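Local atomic coordinates of manganese-containing pseudocatalase (Thermus thermophilus, PDB entry 2V8T), a protein that probably breaks hydrogen peroxide down to water and oxygen, as a catalase that uses two manganese ions per subunit in place of haem. Residues Phe2-Leu12 with Thr68-Ala79; Asp19-Leu29 with His161-Asn171. All coordinates share one frame; numbering follows the deposited sequence.

Interaction 1: residues Phe2-Leu12 with Thr68-Ala79; sequences FLRIDRLQIEL and TEELGHIELVAA. With MN (manganese (II) ion), chain C; MN (manganese (II) ion), chain D.
Gln9 reaches from the N-terminal segment to the metal-bearing helix and sets its amide against Glu69 and His73. CG lies anti to the backbone N (chi1 -164°), and the extended chain beyond it carries the amide to those two side chains. Gln9 NE2 donates to Glu69 OE2 at 3.0 Å; the bond is nearly straight (171°) and lies in the amide plane, but it meets the oxygen from above the carboxylate, whose plane is turned 49° from the amide. Gln9 OE1 stands 3.1 Å from His73 NE2 at the edge of the imidazole; a water lies between Gln9 OE1 and Glu69 O, with more acceptors about it than protons to give. His73 NE2 gives a weak bond, 2.9 Å long, to Glu69 OE2, while His73 ND1 holds one manganese at 2.2 Å. Glu70 bridges the pair, one carboxylate oxygen to each manganese, and Glu36, Glu155 and His188 complete the protein ligands. Glu69 OE1 is hydrogen-bonded to His188, Glu69 OE2 salt-bridged to Arg184, and Gln9 NE2 also bonded to Tyr180.

Leu8, Ile10 and Leu12 make an apolar patch with Leu76 and Ala79: the Leu76 side chain crosses Ile10 at about a right angle, its CD1 3.9 Å from Ile10 CG1. Phe2 CD2 packs at 3.8 Å on Leu71 CD1. Glu75 is polar at its end: water joins its OE2 to Arg4 NE and Asp6 OD1. Strand 2-4 pairs antiparallel with a strand of the second subunit, whose Ser47, Tyr60 and Tyr241, and Met1 bind Arg4, Asp6 and Glu75 respectively.

Lying between His73 and His188, Glu69 forms a second shell to the dimanganese site; because Gln9 and Arg184 share its OE2, any polarisation of the His73 imidazole is likely modest.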
loop_
_atom_site.group_PDB
_atom_site.type_symbol
_atom_site.label_atom_id
_atom_site.label_comp_id
_atom_site.label_asym_id
_atom_site.label_seq_id
_atom_site.Cartn_x
_atom_site.Cartn_y
_atom_site.Cartn_z
ATOM N N PHE A 2 -22.051 -8.519 20.188
ATOM C CA PHE A 2 -22.457 -7.137 20.226
ATOM C C PHE A 2 -23.926 -6.972 19.889
ATOM O O PHE A 2 -24.520 -7.811 19.184
ATOM C CB PHE A 2 -21.604 -6.302 19.235
ATOM C CG PHE A 2 -20.151 -6.280 19.629
ATOM C CD1 PHE A 2 -19.294 -7.330 19.325
ATOM C CD2 PHE A 2 -19.653 -5.207 20.403
ATOM C CE1 PHE A 2 -17.962 -7.313 19.768
ATOM C CE2 PHE A 2 -18.344 -5.169 20.811
ATOM C CZ PHE A 2 -17.509 -6.242 20.504
ATOM N N LEU A 3 -24.496 -5.880 20.382
ATOM C CA LEU A 3 -25.852 -5.462 20.081
ATOM C C LEU A 3 -25.788 -4.041 19.533
ATOM O O LEU A 3 -24.841 -3.298 19.814
ATOM C CB LEU A 3 -26.744 -5.456 21.317
ATOM C CG LEU A 3 -26.813 -6.781 22.104
ATOM C CD1 LEU A 3 -27.589 -6.559 23.411
ATOM C CD2 LEU A 3 -27.424 -7.903 21.267
ATOM N N ARG A 4 -26.821 -3.649 18.797
ATOM C CA ARG A 4 -26.889 -2.324 18.179
ATOM C C ARG A 4 -28.177 -1.602 18.613
ATOM O O ARG A 4 -29.247 -2.212 18.694
ATOM C CB ARG A 4 -26.853 -2.470 16.670
ATOM C CG ARG A 4 -26.768 -1.172 15.909
ATOM C CD ARG A 4 -26.605 -1.428 14.424
ATOM N NE ARG A 4 -26.429 -0.192 13.688
ATOM C CZ ARG A 4 -25.752 -0.115 12.544
ATOM N NH1 ARG A 4 -25.227 -1.172 11.969
ATOM N NH2 ARG A 4 -25.575 1.089 11.978
ATOM N N ILE A 5 -28.032 -0.306 18.831
ATOM C CA ILE A 5 -29.105 0.624 19.145
ATOM C C ILE A 5 -29.125 1.650 18.009
ATOM O O ILE A 5 -28.092 2.232 17.677
ATOM C CB ILE A 5 -28.833 1.337 20.478
ATOM C CG1 ILE A 5 -28.761 0.344 21.629
ATOM C CG2 ILE A 5 -29.866 2.418 20.750
ATOM C CD1 ILE A 5 -28.075 0.907 22.884
ATOM N N ASP A 6 -30.302 1.902 17.432
ATOM C CA ASP A 6 -30.413 2.783 16.268
ATOM C C ASP A 6 -30.518 4.262 16.708
ATOM O O ASP A 6 -31.508 4.945 16.450
ATOM C CB ASP A 6 -31.589 2.380 15.383
ATOM C CG ASP A 6 -31.426 2.877 13.945
ATOM O OD1 ASP A 6 -30.307 2.646 13.370
ATOM O OD2 ASP A 6 -32.378 3.448 13.386
ATOM N N ARG A 7 -29.439 4.724 17.330
ATOM C CA ARG A 7 -29.308 6.083 17.841
ATOM C C ARG A 7 -27.837 6.490 17.714
ATOM O O ARG A 7 -26.963 5.691 18.042
ATOM C CB ARG A 7 -29.666 6.179 19.334
ATOM C CG ARG A 7 -31.117 5.874 19.643
ATOM C CD ARG A 7 -32.063 7.021 19.323
ATOM N NE ARG A 7 -31.936 8.092 20.336
ATOM C CZ ARG A 7 -32.689 9.187 20.345
ATOM N NH1 ARG A 7 -33.543 9.446 19.383
ATOM N NH2 ARG A 7 -32.586 10.043 21.356
ATOM N N LEU A 8 -27.593 7.730 17.334
ATOM C CA LEU A 8 -26.257 8.309 17.442
ATOM C C LEU A 8 -25.985 8.687 18.870
ATOM O O LEU A 8 -26.906 8.978 19.648
ATOM C CB LEU A 8 -26.121 9.545 16.573
ATOM C CG LEU A 8 -26.280 9.302 15.078
ATOM C CD1 LEU A 8 -26.181 10.628 14.322
ATOM C CD2 LEU A 8 -25.259 8.288 14.568
ATOM N N GLN A 9 -24.700 8.802 19.255
ATOM C CA GLN A 9 -24.386 9.110 20.639
ATOM C C GLN A 9 -24.806 10.507 21.031
ATOM O O GLN A 9 -25.011 10.787 22.222
ATOM C CB GLN A 9 -22.874 8.842 20.919
ATOM C CG GLN A 9 -22.568 8.770 22.371
ATOM C CD GLN A 9 -21.163 8.259 22.695
ATOM O OE1 GLN A 9 -20.554 7.591 21.887
ATOM N NE2 GLN A 9 -20.672 8.549 23.854
ATOM N N ILE A 10 -24.898 11.449 20.067
ATOM C CA ILE A 10 -25.531 12.759 20.236
ATOM C C ILE A 10 -26.373 13.012 18.997
ATOM O O ILE A 10 -26.103 12.461 17.930
ATOM C CB ILE A 10 -24.544 13.935 20.396
ATOM C CG1 ILE A 10 -23.549 14.023 19.262
ATOM C CG2 ILE A 10 -23.884 13.929 21.778
ATOM C CD1 ILE A 10 -22.828 15.312 19.131
ATOM N N GLU A 11 -27.324 13.918 19.128
ATOM C CA GLU A 11 -27.994 14.445 17.959
ATOM C C GLU A 11 -27.034 15.362 17.188
ATOM O O GLU A 11 -26.161 16.005 17.775
ATOM C CB GLU A 11 -29.323 15.073 18.134
ATOM C CG GLU A 11 -29.208 16.479 18.555
ATOM C CD GLU A 11 -29.014 16.745 19.972
ATOM O OE1 GLU A 11 -28.666 15.784 20.683
ATOM O OE2 GLU A 11 -29.243 17.881 20.445
ATOM N N LEU A 12 -27.230 15.432 15.876
ATOM C CA LEU A 12 -26.475 16.331 15.012
ATOM C C LEU A 12 -27.412 17.324 14.335
ATOM O O LEU A 12 -28.541 16.991 13.989
ATOM C CB LEU A 12 -25.744 15.542 13.944
ATOM C CG LEU A 12 -24.619 14.631 14.435
ATOM C CD1 LEU A 12 -24.089 13.805 13.259
ATOM C CD2 LEU A 12 -23.523 15.426 15.095
ATOM N N THR A 68 -16.084 -0.655 22.724
ATOM C CA THR A 68 -17.500 -0.608 22.364
ATOM C C THR A 68 -17.963 0.822 22.125
ATOM O O THR A 68 -18.716 1.103 21.205
ATOM C CB THR A 68 -18.340 -1.306 23.434
ATOM O OG1 THR A 68 -17.780 -2.587 23.674
ATOM C CG2 THR A 68 -19.778 -1.461 22.987
ATOM N N GLU A 69 -17.530 1.757 23.001
ATOM C CA GLU A 69 -17.882 3.148 22.780
ATOM C C GLU A 69 -17.369 3.626 21.396
ATOM O O GLU A 69 -18.060 4.366 20.688
ATOM C CB GLU A 69 -17.327 4.071 23.883
ATOM C CG GLU A 69 -17.781 5.492 23.612
ATOM C CD GLU A 69 -17.492 6.543 24.667
ATOM O OE1 GLU A 69 -16.905 6.232 25.737
ATOM O OE2 GLU A 69 -17.843 7.724 24.373
ATOM N N GLU A 70 -16.138 3.227 21.027
ATOM C CA GLU A 70 -15.590 3.710 19.757
ATOM C C GLU A 70 -16.390 3.227 18.565
ATOM O O GLU A 70 -16.368 3.900 17.503
ATOM C CB GLU A 70 -14.114 3.313 19.604
ATOM C CG GLU A 70 -13.151 3.734 20.704
ATOM C CD GLU A 70 -12.924 5.231 20.918
ATOM O OE1 GLU A 70 -13.710 6.014 20.457
ATOM O OE2 GLU A 70 -11.979 5.568 21.662
ATOM N N LEU A 71 -17.141 2.132 18.659
ATOM C CA LEU A 71 -18.048 1.750 17.564
ATOM C C LEU A 71 -19.023 2.873 17.261
ATOM O O LEU A 71 -19.339 3.170 16.103
ATOM C CB LEU A 71 -18.834 0.466 17.918
ATOM C CG LEU A 71 -18.046 -0.829 17.912
ATOM C CD1 LEU A 71 -18.850 -1.933 18.618
ATOM C CD2 LEU A 71 -17.717 -1.252 16.495
ATOM N N GLY A 72 -19.607 3.460 18.311
ATOM C CA GLY A 72 -20.508 4.558 18.116
ATOM C C GLY A 72 -19.833 5.802 17.625
ATOM O O GLY A 72 -20.480 6.704 17.059
ATOM N N HIS A 73 -18.514 5.921 17.829
ATOM C CA HIS A 73 -17.795 7.070 17.297
ATOM C C HIS A 73 -17.530 6.947 15.804
ATOM O O HIS A 73 -17.640 7.957 15.100
ATOM C CB HIS A 73 -16.518 7.330 18.064
ATOM C CG HIS A 73 -16.728 7.695 19.470
ATOM N ND1 HIS A 73 -15.675 8.076 20.282
ATOM C CD2 HIS A 73 -17.885 7.738 20.210
ATOM C CE1 HIS A 73 -16.213 8.308 21.478
ATOM N NE2 HIS A 73 -17.540 8.118 21.466
ATOM N N ILE A 74 -17.181 5.766 15.281
ATOM C CA ILE A 74 -17.109 5.666 13.822
ATOM C C ILE A 74 -18.463 6.004 13.233
ATOM O O ILE A 74 -18.568 6.653 12.185
ATOM C CB ILE A 74 -16.523 4.333 13.276
ATOM C CG1 ILE A 74 -17.327 3.096 13.601
ATOM C CG2 ILE A 74 -15.070 4.180 13.704
ATOM C CD1 ILE A 74 -16.980 1.893 12.696
ATOM N N GLU A 75 -19.543 5.558 13.893
ATOM C CA GLU A 75 -20.904 5.852 13.429
ATOM C C GLU A 75 -21.155 7.359 13.396
ATOM O O GLU A 75 -21.706 7.901 12.442
ATOM C CB GLU A 75 -21.880 5.119 14.365
ATOM C CG GLU A 75 -23.312 5.285 13.953
ATOM C CD GLU A 75 -24.312 4.673 14.941
ATOM O OE1 GLU A 75 -23.902 4.401 16.130
ATOM O OE2 GLU A 75 -25.477 4.500 14.522
ATOM N N LEU A 76 -20.769 8.042 14.492
ATOM C CA LEU A 76 -21.028 9.485 14.603
ATOM C C LEU A 76 -20.228 10.290 13.559
ATOM O O LEU A 76 -20.733 11.239 12.971
ATOM C CB LEU A 76 -20.708 9.937 16.019
ATOM C CG LEU A 76 -21.058 11.394 16.348
ATOM C CD1 LEU A 76 -22.595 11.565 16.322
ATOM C CD2 LEU A 76 -20.513 11.770 17.702
ATOM N N VAL A 77 -18.936 9.916 13.381
ATOM C CA VAL A 77 -18.130 10.631 12.391
ATOM C C VAL A 77 -18.659 10.349 10.978
ATOM O O VAL A 77 -18.750 11.292 10.164
ATOM C CB VAL A 77 -16.637 10.295 12.539
ATOM C CG1 VAL A 77 -15.846 11.091 11.491
ATOM C CG2 VAL A 77 -16.147 10.671 13.943
ATOM N N ALA A 78 -19.033 9.099 10.671
ATOM C CA ALA A 78 -19.611 8.818 9.382
ATOM C C ALA A 78 -20.877 9.663 9.157
ATOM O O ALA A 78 -21.106 10.167 8.057
ATOM C CB ALA A 78 -19.897 7.339 9.228
ATOM N N ALA A 79 -21.722 9.782 10.191
ATOM C CA ALA A 79 -22.947 10.588 10.073
ATOM C C ALA A 79 -22.641 12.042 9.778
ATOM O O ALA A 79 -23.387 12.710 9.048
ATOM C CB ALA A 79 -23.803 10.455 11.330
HETATM MN MN MN C . -13.503 8.066 19.873
HETATM MN MN MN D . -11.321 7.482 22.288
HETATM O O HOH W 1 -27.315 2.570 13.856
HETATM O O HOH W 2 -20.662 5.075 21.236
HETATM O O HOH W 3 -23.210 6.865 17.604
HETATM O O HOH W 4 -11.509 7.556 20.117
HETATM O O HOH W 5 -13.299 10.274 20.144
#

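Interaction 2: residues Asp19-Leu29 with His161-Asn171; sequences DPNAAAAVQAL and HKLRVYEMTDN. With SO4 (sulfate ion), chain H.
The amide of Asn171 and the carboxylate of Asp19 meet with their planes 60° apart. Asn171 ND2 donates to Asp19 OD2 at 3.0 Å; the acceptor lies almost in the plane of the Asn171 amide, and is itself met on the anti side, 24° out of the carboxylate plane. The same nitrogen also donates to an ion probably left from crystallisation, Asn171 ND2 lying 3.0 Å from sulfate O3. At the other end of the amide, Asn171 OD1 rests 3.4 Å from Ala22 CB. Asp19, the N-cap of helix 20-26, accepts Ala22 N through OD1, from above the carboxylate plane. Both oxygens are thereby engaged, and Asp19 OD2 has a salt bridge to Lys108 of the third subunit as well, consistent with a carboxylate that stays charged.

This polar corner lies at one end of a helical contact: the short helices 20-26 and 28-31 pack on the C-terminal end of helix 144-166 and the loop after it. Helix 144-166 is one of the four helices (36-49, 57-85, 144-166 and 172-200) of the ferritin-like bundle. The alanines allow close approach: the CA atoms of Ala22 and Thr169 are 5.9 Å apart, and Ala22 CB lies 4.0 Å from Thr169 CG2.

Val165 and Leu29 reach toward each other tip to tip, Leu29 CD2 lying 3.9 Å from Val165 CG2. With CG1 anti to the backbone N (chi1 172°), Val165 turns that methyl to Val26 CG2 and Leu29 CD1, and its CG2 to Ala25 O. In one of the two conformers of Lys162, its CG lies 3.8 Å from Leu29 CD2 and, beyond this apolar stem, its NZ is hydrogen-bonded to Glu36, a manganese ligand.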
loop_
_atom_site.group_PDB
_atom_site.type_symbol
_atom_site.label_atom_id
_atom_site.label_comp_id
_atom_site.label_asym_id
_atom_site.label_seq_id
_atom_site.Cartn_x
_atom_site.Cartn_y
_atom_site.Cartn_z
ATOM N N ASP A 19 -20.990 20.398 1.667
ATOM C CA ASP A 19 -19.649 20.966 1.824
ATOM C C ASP A 19 -18.652 19.839 1.625
ATOM O O ASP A 19 -18.165 19.211 2.590
ATOM C CB ASP A 19 -19.478 21.653 3.157
ATOM C CG ASP A 19 -18.156 22.447 3.226
ATOM O OD1 ASP A 19 -17.212 22.165 2.457
ATOM O OD2 ASP A 19 -18.110 23.344 4.116
ATOM N N PRO A 20 -18.317 19.532 0.357
ATOM C CA PRO A 20 -17.436 18.411 0.068
ATOM C C PRO A 20 -16.092 18.504 0.765
ATOM O O PRO A 20 -15.610 17.522 1.328
ATOM C CB PRO A 20 -17.312 18.440 -1.474
ATOM C CG PRO A 20 -18.657 19.026 -1.919
ATOM C CD PRO A 20 -18.920 20.108 -0.874
ATOM N N ASN A 21 -15.426 19.668 0.686
ATOM C CA ASN A 21 -14.101 19.748 1.268
ATOM C C ASN A 21 -14.127 19.649 2.803
ATOM O O ASN A 21 -13.184 19.126 3.409
ATOM C CB ASN A 21 -13.334 20.969 0.793
ATOM C CG ASN A 21 -12.895 20.857 -0.658
ATOM O OD1 ASN A 21 -12.974 19.773 -1.274
ATOM N ND2 ASN A 21 -12.366 21.950 -1.190
ATOM N N ALA A 22 -15.202 20.128 3.452
ATOM C CA ALA A 22 -15.342 19.861 4.890
ATOM C C ALA A 22 -15.415 18.350 5.142
ATOM O O ALA A 22 -14.761 17.835 6.055
ATOM C CB ALA A 22 -16.547 20.550 5.461
ATOM N N ALA A 23 -16.222 17.645 4.346
ATOM C CA ALA A 23 -16.318 16.194 4.486
ATOM C C ALA A 23 -14.939 15.534 4.329
ATOM O O ALA A 23 -14.590 14.596 5.038
ATOM C CB ALA A 23 -17.301 15.636 3.478
ATOM N N ALA A 24 -14.167 16.000 3.325
ATOM C CA ALA A 24 -12.842 15.431 3.063
ATOM C C ALA A 24 -11.916 15.619 4.238
ATOM O O ALA A 24 -11.097 14.741 4.525
ATOM C CB ALA A 24 -12.251 16.049 1.795
ATOM N N ALA A 25 -12.004 16.770 4.942
ATOM C CA ALA A 25 -11.164 17.002 6.105
ATOM C C ALA A 25 -11.604 16.095 7.287
ATOM O O ALA A 25 -10.792 15.499 7.975
ATOM C CB ALA A 25 -11.224 18.479 6.518
ATOM N N VAL A 26 -12.931 16.032 7.491
ATOM C CA VAL A 26 -13.471 15.211 8.569
ATOM C C VAL A 26 -13.132 13.729 8.376
ATOM O O VAL A 26 -13.011 12.985 9.350
ATOM C CB VAL A 26 -14.990 15.476 8.764
ATOM C CG1 VAL A 26 -15.579 14.526 9.804
ATOM C CG2 VAL A 26 -15.201 16.931 9.197
ATOM N N GLN A 27 -12.915 13.295 7.117
ATOM C CA GLN A 27 -12.438 11.934 6.899
ATOM C C GLN A 27 -11.189 11.599 7.705
ATOM O O GLN A 27 -11.008 10.436 8.065
ATOM C CB GLN A 27 -12.192 11.664 5.411
ATOM C CG GLN A 27 -13.436 11.434 4.574
ATOM C CD GLN A 27 -14.136 10.098 4.694
ATOM O OE1 GLN A 27 -15.219 9.916 4.090
ATOM N NE2 GLN A 27 -13.585 9.140 5.423
ATOM N N ALA A 28 -10.290 12.566 7.955
ATOM C CA ALA A 28 -9.130 12.243 8.783
ATOM C C ALA A 28 -9.523 11.636 10.123
ATOM O O ALA A 28 -8.798 10.816 10.690
ATOM C CB ALA A 28 -8.278 13.496 9.056
ATOM N N LEU A 29 -10.659 12.087 10.645
ATOM C CA LEU A 29 -11.162 11.686 11.948
ATOM C C LEU A 29 -11.904 10.355 11.903
ATOM O O LEU A 29 -12.300 9.831 12.944
ATOM C CB LEU A 29 -12.075 12.776 12.533
ATOM C CG LEU A 29 -11.474 14.192 12.492
ATOM C CD1 LEU A 29 -12.436 15.156 13.181
ATOM C CD2 LEU A 29 -10.083 14.239 13.119
ATOM N N HIS A 161 -5.617 15.817 16.170
ATOM C CA HIS A 161 -6.229 15.837 14.850
ATOM C C HIS A 161 -7.630 16.445 14.894
ATOM O O HIS A 161 -8.012 17.213 14.009
ATOM C CB HIS A 161 -6.254 14.459 14.207
ATOM C CG HIS A 161 -4.913 13.982 13.758
ATOM N ND1 HIS A 161 -3.680 14.381 14.208
ATOM C CD2 HIS A 161 -4.738 13.090 12.771
ATOM C CE1 HIS A 161 -2.766 13.668 13.468
ATOM N NE2 HIS A 161 -3.429 12.942 12.590
ATOM N N LYS A 162 -8.422 16.078 15.905
ATOM C CA LYS A 162 -9.771 16.657 16.023
ATOM C C LYS A 162 -9.714 18.170 16.155
ATOM O O LYS A 162 -10.509 18.873 15.545
ATOM C CB LYS A 162 -10.575 15.994 17.149
ATOM C CG LYS A 162 -10.924 14.534 16.846
ATOM C CD LYS A 162 -12.174 14.048 17.491
ATOM C CE LYS A 162 -12.527 12.607 17.164
ATOM N NZ LYS A 162 -11.537 11.572 17.639
ATOM N N LEU A 163 -8.802 18.674 16.999
ATOM C CA LEU A 163 -8.654 20.113 17.182
ATOM C C LEU A 163 -8.301 20.801 15.849
ATOM O O LEU A 163 -8.836 21.864 15.525
ATOM C CB LEU A 163 -7.585 20.425 18.215
ATOM C CG LEU A 163 -7.975 20.119 19.667
ATOM C CD1 LEU A 163 -6.712 20.064 20.535
ATOM C CD2 LEU A 163 -8.932 21.156 20.211
ATOM N N ARG A 164 -7.354 20.219 15.117
ATOM C CA ARG A 164 -6.938 20.858 13.860
ATOM C C ARG A 164 -8.062 20.855 12.827
ATOM O O ARG A 164 -8.292 21.858 12.161
ATOM C CB ARG A 164 -5.683 20.168 13.325
ATOM C CG ARG A 164 -4.471 20.461 14.204
ATOM C CD ARG A 164 -3.296 19.534 13.883
ATOM N NE ARG A 164 -2.149 19.903 14.707
ATOM C CZ ARG A 164 -0.984 19.263 14.677
ATOM N NH1 ARG A 164 -0.843 18.135 14.025
ATOM N NH2 ARG A 164 0.010 19.751 15.400
ATOM N N VAL A 165 -8.816 19.742 12.714
ATOM C CA VAL A 165 -9.931 19.725 11.782
ATOM C C VAL A 165 -10.992 20.725 12.236
ATOM O O VAL A 165 -11.613 21.419 11.412
ATOM C CB VAL A 165 -10.492 18.306 11.628
ATOM C CG1 VAL A 165 -11.789 18.299 10.817
ATOM C CG2 VAL A 165 -9.458 17.409 10.932
ATOM N N TYR A 166 -11.256 20.835 13.547
ATOM C CA TYR A 166 -12.180 21.830 14.062
ATOM C C TYR A 166 -11.829 23.216 13.568
ATOM O O TYR A 166 -12.680 24.038 13.217
ATOM C CB TYR A 166 -12.171 21.785 15.603
ATOM C CG TYR A 166 -13.107 22.771 16.231
ATOM C CD1 TYR A 166 -12.688 24.043 16.517
ATOM C CD2 TYR A 166 -14.410 22.414 16.607
ATOM C CE1 TYR A 166 -13.541 24.960 17.108
ATOM C CE2 TYR A 166 -15.264 23.303 17.203
ATOM C CZ TYR A 166 -14.817 24.597 17.439
ATOM O OH TYR A 166 -15.631 25.550 18.047
ATOM N N GLU A 167 -10.519 23.525 13.566
ATOM C CA GLU A 167 -10.021 24.814 13.142
ATOM C C GLU A 167 -10.093 25.056 11.633
ATOM O O GLU A 167 -9.857 26.189 11.183
ATOM C CB GLU A 167 -8.593 25.001 13.640
ATOM C CG GLU A 167 -8.525 25.125 15.167
ATOM C CD GLU A 167 -7.119 25.349 15.598
ATOM O OE1 GLU A 167 -6.303 24.416 15.210
ATOM O OE2 GLU A 167 -6.748 26.309 16.259
ATOM N N MET A 168 -10.414 24.003 10.854
ATOM C CA MET A 168 -10.583 24.095 9.418
ATOM C C MET A 168 -12.048 24.255 9.002
ATOM O O MET A 168 -12.290 24.685 7.877
ATOM C CB MET A 168 -9.980 22.822 8.742
ATOM C CG MET A 168 -8.493 22.662 8.963
ATOM S SD MET A 168 -7.850 20.983 8.546
ATOM C CE MET A 168 -8.179 20.912 6.734
ATOM N N THR A 169 -12.977 23.783 9.819
ATOM C CA THR A 169 -14.360 23.568 9.399
ATOM C C THR A 169 -15.247 24.416 10.304
ATOM O O THR A 169 -15.289 24.178 11.487
ATOM C CB THR A 169 -14.780 22.041 9.449
ATOM O OG1 THR A 169 -14.586 21.522 10.757
ATOM C CG2 THR A 169 -13.971 21.220 8.387
ATOM N N ASP A 170 -16.064 25.296 9.735
ATOM C CA ASP A 170 -17.000 26.074 10.465
ATOM C C ASP A 170 -18.416 25.483 10.505
ATOM O O ASP A 170 -19.291 26.056 11.132
ATOM C CB ASP A 170 -17.021 27.535 9.978
ATOM C CG ASP A 170 -17.493 27.717 8.577
ATOM O OD1 ASP A 170 -17.898 26.741 7.879
ATOM O OD2 ASP A 170 -17.442 28.876 8.066
ATOM N N ASN A 171 -18.608 24.335 9.925
ATOM C CA ASN A 171 -19.913 23.760 9.809
ATOM C C ASN A 171 -20.396 23.285 11.185
ATOM O O ASN A 171 -19.713 22.487 11.826
ATOM C CB ASN A 171 -19.869 22.519 8.882
ATOM C CG ASN A 171 -19.174 22.770 7.610
ATOM O OD1 ASN A 171 -17.916 22.759 7.619
ATOM N ND2 ASN A 171 -19.885 23.016 6.541
HETATM S S SO4 H . -23.319 24.659 7.188
HETATM O O1 SO4 H . -23.470 24.914 5.746
HETATM O O2 SO4 H . -24.637 24.699 7.806
HETATM O O3 SO4 H . -22.739 23.330 7.385
HETATM O O4 SO4 H . -22.449 25.670 7.781
#

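Overall arrangement
From the N terminus, residues 2-12 come first, and their contact with 68-79 closes a loop of 55 intervening residues, over half of them helical. Residues 19-29 lie inside that loop, yet their partner, 161-171, comes long after it, and interaction 2 closes 131 residues of its own. The two loops therefore cross. Interaction 1 ties the N-terminal strands to helix 57-85, while interaction 2 ties the short helices that follow to the end of helix 144-166. Their centres are about 19 Å apart, but they touch directly where Val77 CG1 packs 3.8 Å from Val26 CG1, so helix 57-85 joins both contacts.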